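Local structure of beta-2-microglobulin (Ctenopharyngodon idella, 5H5Z) at residues Met1-Ser12 and Thr23-Pro33. The protein pairs as the light chain with the MHC class I heavy chain, and probably supports the presentation of peptides to the immune system in a bony fish. The protein carries 1 engineered substitution. Numbering follows the deposited sequence.
Sequences MKVSSPKIQVYS and TLICYVSNFHP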
loop_
_atom_site.group_PDB
_atom_site.type_symbol
_atom_site.label_atom_id
_atom_site.label_comp_id
_atom_site.label_asym_id
_atom_site.label_seq_id
_atom_site.Cartn_x
_atom_site.Cartn_y
_atom_site.Cartn_z
ATOM N N MET B 1 18.356 13.467 7.845
ATOM C CA MET B 1 17.486 13.197 6.667
ATOM C C MET B 1 18.238 12.383 5.613
ATOM O O MET B 1 19.378 12.698 5.284
ATOM C CB MET B 1 16.979 14.518 6.074
ATOM C CG MET B 1 16.001 14.372 4.919
ATOM S SD MET B 1 16.813 14.175 3.320
ATOM C CE MET B 1 15.387 13.953 2.261
ATOM N N LYS B 2 17.587 11.346 5.092
ATOM C CA LYS B 2 18.142 10.534 4.012
ATOM C C LYS B 2 17.058 10.266 2.968
ATOM O O LYS B 2 15.893 10.048 3.314
ATOM C CB LYS B 2 18.694 9.215 4.566
ATOM C CG LYS B 2 19.468 8.376 3.561
ATOM C CD LYS B 2 19.958 7.064 4.158
ATOM C CE LYS B 2 21.084 7.287 5.157
ATOM N NZ LYS B 2 21.912 6.063 5.342
ATOM N N VAL B 3 17.443 10.301 1.694
ATOM C CA VAL B 3 16.529 9.971 0.606
ATOM C C VAL B 3 16.421 8.454 0.463
ATOM O O VAL B 3 17.423 7.744 0.551
ATOM C CB VAL B 3 16.982 10.589 -0.740
ATOM C CG1 VAL B 3 16.035 10.198 -1.868
ATOM C CG2 VAL B 3 17.064 12.104 -0.637
ATOM N N SER B 4 15.195 7.970 0.273
ATOM C CA SER B 4 14.948 6.595 -0.143
ATOM C C SER B 4 14.357 6.650 -1.539
ATOM O O SER B 4 13.246 7.146 -1.724
ATOM C CB SER B 4 13.982 5.889 0.813
ATOM O OG SER B 4 14.598 5.617 2.058
ATOM N N SER B 5 15.112 6.166 -2.521
ATOM C CA SER B 5 14.674 6.191 -3.914
ATOM C C SER B 5 13.648 5.097 -4.184
ATOM O O SER B 5 13.773 3.994 -3.660
ATOM C CB SER B 5 15.871 6.062 -4.856
ATOM O OG SER B 5 16.699 7.206 -4.741
ATOM N N PRO B 6 12.627 5.404 -5.005
ATOM C CA PRO B 6 11.501 4.485 -5.193
ATOM C C PRO B 6 11.840 3.165 -5.877
ATOM O O PRO B 6 12.671 3.124 -6.802
ATOM C CB PRO B 6 10.533 5.291 -6.070
ATOM C CG PRO B 6 11.388 6.299 -6.763
ATOM C CD PRO B 6 12.437 6.661 -5.755
ATOM N N LYS B 7 11.209 2.096 -5.399
ATOM C CA LYS B 7 11.094 0.866 -6.172
ATOM C C LYS B 7 9.952 1.110 -7.149
ATOM O O LYS B 7 8.910 1.657 -6.769
ATOM C CB LYS B 7 10.788 -0.334 -5.274
ATOM C CG LYS B 7 10.852 -1.678 -5.992
ATOM C CD LYS B 7 10.168 -2.787 -5.209
ATOM C CE LYS B 7 11.058 -3.378 -4.127
ATOM N NZ LYS B 7 10.243 -4.179 -3.168
ATOM N N ILE B 8 10.163 0.735 -8.407
ATOM C CA ILE B 8 9.201 0.996 -9.476
ATOM C C ILE B 8 8.889 -0.297 -10.206
ATOM O O ILE B 8 9.778 -0.921 -10.796
ATOM C CB ILE B 8 9.741 2.021 -10.500
ATOM C CG1 ILE B 8 10.213 3.296 -9.791
ATOM C CG2 ILE B 8 8.678 2.334 -11.550
ATOM C CD1 ILE B 8 11.075 4.198 -10.646
ATOM N N GLN B 9 7.625 -0.695 -10.164
ATOM C CA GLN B 9 7.196 -1.943 -10.773
ATOM C C GLN B 9 6.022 -1.681 -11.696
ATOM O O GLN B 9 5.009 -1.094 -11.287
ATOM C CB GLN B 9 6.855 -2.983 -9.704
ATOM C CG GLN B 9 8.061 -3.407 -8.875
ATOM C CD GLN B 9 7.702 -4.326 -7.728
ATOM O OE1 GLN B 9 7.903 -5.540 -7.801
ATOM N NE2 GLN B 9 7.172 -3.756 -6.661
ATOM N N VAL B 10 6.178 -2.122 -12.942
ATOM C CA VAL B 10 5.212 -1.860 -14.007
ATOM C C VAL B 10 4.681 -3.190 -14.522
ATOM O O VAL B 10 5.455 -4.067 -14.920
ATOM C CB VAL B 10 5.845 -1.045 -15.164
ATOM C CG1 VAL B 10 4.775 -0.563 -16.140
ATOM C CG2 VAL B 10 6.619 0.138 -14.616
ATOM N N TYR B 11 3.360 -3.336 -14.489
ATOM C CA TYR B 11 2.701 -4.595 -14.820
ATOM C C TYR B 11 1.258 -4.342 -15.229
ATOM O O TYR B 11 0.746 -3.228 -15.102
ATOM C CB TYR B 11 2.764 -5.570 -13.630
ATOM C CG TYR B 11 2.300 -4.990 -12.306
ATOM C CD1 TYR B 11 3.150 -4.200 -11.531
ATOM C CD2 TYR B 11 1.013 -5.248 -11.820
ATOM C CE1 TYR B 11 2.729 -3.669 -10.320
ATOM C CE2 TYR B 11 0.583 -4.728 -10.604
ATOM C CZ TYR B 11 1.446 -3.936 -9.860
ATOM O OH TYR B 11 1.047 -3.408 -8.656
ATOM N N SER B 12 0.606 -5.381 -15.727
ATOM C CA SER B 12 -0.805 -5.296 -16.081
ATOM C C SER B 12 -1.644 -6.136 -15.121
ATOM O O SER B 12 -1.149 -7.112 -14.545
ATOM C CB SER B 12 -1.009 -5.747 -17.525
ATOM O OG SER B 12 -0.324 -6.967 -17.747
ATOM N N THR B 23 -5.549 -3.325 -17.652
ATOM C CA THR B 23 -5.184 -2.172 -16.843
ATOM C C THR B 23 -3.669 -2.147 -16.667
ATOM O O THR B 23 -3.068 -3.123 -16.228
ATOM C CB THR B 23 -5.899 -2.178 -15.473
ATOM O OG1 THR B 23 -7.316 -2.220 -15.679
ATOM C CG2 THR B 23 -5.561 -0.923 -14.675
ATOM N N LEU B 24 -3.066 -1.025 -17.043
ATOM C CA LEU B 24 -1.646 -0.809 -16.861
ATOM C C LEU B 24 -1.412 -0.216 -15.480
ATOM O O LEU B 24 -2.020 0.792 -15.123
ATOM C CB LEU B 24 -1.126 0.130 -17.944
ATOM C CG LEU B 24 0.355 0.508 -17.915
ATOM C CD1 LEU B 24 1.269 -0.684 -18.182
ATOM C CD2 LEU B 24 0.596 1.629 -18.917
ATOM N N ILE B 25 -0.523 -0.842 -14.716
ATOM C CA ILE B 25 -0.293 -0.467 -13.326
ATOM C C ILE B 25 1.177 -0.165 -13.074
ATOM O O ILE B 25 2.067 -0.934 -13.474
ATOM C CB ILE B 25 -0.763 -1.582 -12.359
ATOM C CG1 ILE B 25 -2.252 -1.899 -12.580
ATOM C CG2 ILE B 25 -0.468 -1.200 -10.912
ATOM C CD1 ILE B 25 -2.718 -3.201 -11.960
ATOM N N CYS B 26 1.429 0.964 -12.412
ATOM C CA CYS B 26 2.767 1.289 -11.955
ATOM C C CYS B 26 2.741 1.461 -10.439
ATOM O O CYS B 26 2.146 2.406 -9.926
ATOM C CB CYS B 26 3.283 2.541 -12.664
ATOM S SG CYS B 26 4.959 3.036 -12.225
ATOM N N TYR B 27 3.368 0.518 -9.739
ATOM C CA TYR B 27 3.457 0.533 -8.283
ATOM C C TYR B 27 4.793 1.119 -7.860
ATOM O O TYR B 27 5.858 0.562 -8.163
ATOM C CB TYR B 27 3.302 -0.882 -7.725
ATOM C CG TYR B 27 3.298 -0.979 -6.211
ATOM C CD1 TYR B 27 2.458 -0.171 -5.433
ATOM C CD2 TYR B 27 4.100 -1.909 -5.557
ATOM C CE1 TYR B 27 2.451 -0.275 -4.050
ATOM C CE2 TYR B 27 4.095 -2.027 -4.179
ATOM C CZ TYR B 27 3.273 -1.207 -3.430
ATOM O OH TYR B 27 3.275 -1.328 -2.061
ATOM N N VAL B 28 4.723 2.251 -7.170
ATOM C CA VAL B 28 5.912 2.997 -6.764
ATOM C C VAL B 28 5.979 2.972 -5.239
ATOM O O VAL B 28 5.089 3.493 -4.569
ATOM C CB VAL B 28 5.867 4.439 -7.316
ATOM C CG1 VAL B 28 7.113 5.220 -6.915
ATOM C CG2 VAL B 28 5.716 4.423 -8.834
ATOM N N SER B 29 7.017 2.345 -4.691
ATOM C CA SER B 29 7.045 2.056 -3.259
ATOM C C SER B 29 8.404 2.325 -2.632
ATOM O O SER B 29 9.366 2.625 -3.334
ATOM C CB SER B 29 6.646 0.600 -3.017
ATOM O OG SER B 29 7.589 -0.280 -3.617
ATOM N N ASN B 30 8.467 2.218 -1.305
ATOM C CA ASN B 30 9.726 2.309 -0.562
ATOM C C ASN B 30 10.452 3.650 -0.719
ATOM O O ASN B 30 11.684 3.693 -0.718
ATOM C CB ASN B 30 10.670 1.151 -0.949
ATOM C CG ASN B 30 10.123 -0.216 -0.569
ATOM O OD1 ASN B 30 9.201 -0.336 0.243
ATOM N ND2 ASN B 30 10.702 -1.261 -1.153
ATOM N N PHE B 31 9.701 4.742 -0.846
ATOM C CA PHE B 31 10.332 6.038 -1.109
ATOM C C PHE B 31 10.086 7.107 -0.046
ATOM O O PHE B 31 9.048 7.122 0.606
ATOM C CB PHE B 31 9.992 6.558 -2.516
ATOM C CG PHE B 31 8.559 6.989 -2.692
ATOM C CD1 PHE B 31 8.174 8.305 -2.435
ATOM C CD2 PHE B 31 7.599 6.090 -3.151
ATOM C CE1 PHE B 31 6.857 8.708 -2.609
ATOM C CE2 PHE B 31 6.283 6.487 -3.327
ATOM C CZ PHE B 31 5.909 7.797 -3.053
ATOM N N HIS B 32 11.076 7.983 0.119
ATOM C CA HIS B 32 11.012 9.133 1.028
ATOM C C HIS B 32 12.016 10.163 0.513
ATOM O O HIS B 32 13.115 9.782 0.115
ATOM C CB HIS B 32 11.386 8.721 2.454
ATOM C CG HIS B 32 11.553 9.876 3.396
ATOM N ND1 HIS B 32 10.489 10.466 4.044
ATOM C CD2 HIS B 32 12.658 10.554 3.792
ATOM C CE1 HIS B 32 10.929 11.454 4.800
ATOM N NE2 HIS B 32 12.242 11.531 4.665
ATOM N N PRO B 33 11.659 11.470 0.518
ATOM C CA PRO B 33 10.402 12.091 0.973
ATOM C C PRO B 33 9.223 11.870 0.003
ATOM O O PRO B 33 9.423 11.319 -1.083
ATOM C CB PRO B 33 10.772 13.573 1.090
ATOM C CG PRO B 33 11.849 13.769 0.083
ATOM C CD PRO B 33 12.634 12.487 0.067
HETATM O O HOH W 1 13.978 2.484 -1.502
HETATM O O HOH W 2 7.643 -2.646 -2.394
#
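Y11 lies across I25 at one end of the antiparallel hairpin formed by strands 7-12 and 22-31, the first two strands of the four-stranded sheet in this C1-set immunoglobulin sandwich. A chi1 of 51° wedges CG of Y11 between its own N and C, and the ring swings over the neighbouring strand. I25 CB sits under one ring face, 4.1 Å from the centroid, a CH-pi contact, and I25 CG2 comes within 3.5 Å of Y11 CZ. Y27 runs alongside Y11, its CB near the plane of the Y11 ring at the edge, 3.5 Å from Y11 OH. That hydroxyl is hydrogen-bonded to the carbonyl oxygen of P228 of the MHC class I antigen chain, so this face of the sheet, with K7, Q9, Y11, I25, Y27 and S29, is the one turned to the heavy chain. K7 reaches out beside N30, and its NZ forms a salt bridge with E225 of that chain.

The other face looks into the sandwich. C26, disulfide-bonded to C81 of the opposing sheet, places SG 3.8 Å from I8 CG2 and also against V10 CG2, while P6 CB butts against V28 CG1 at 3.5 Å. Paired backbone bonds join K7 to S29, Q9 to Y27 and Y11 to I25. N30 and F31 then form a G1 bulge opposite F63, and beyond it S4 and H32 make one more bridge. H32 turns the edge of its imidazole to K2 O, which lies in the ring plane, and M1 CE touches P33 CD just after the cis peptide. Where K7 and S29 pair, a water accepts from K7 NZ at 3.1 Å and hydrogen-bonds S29 OG at 2.7 Å.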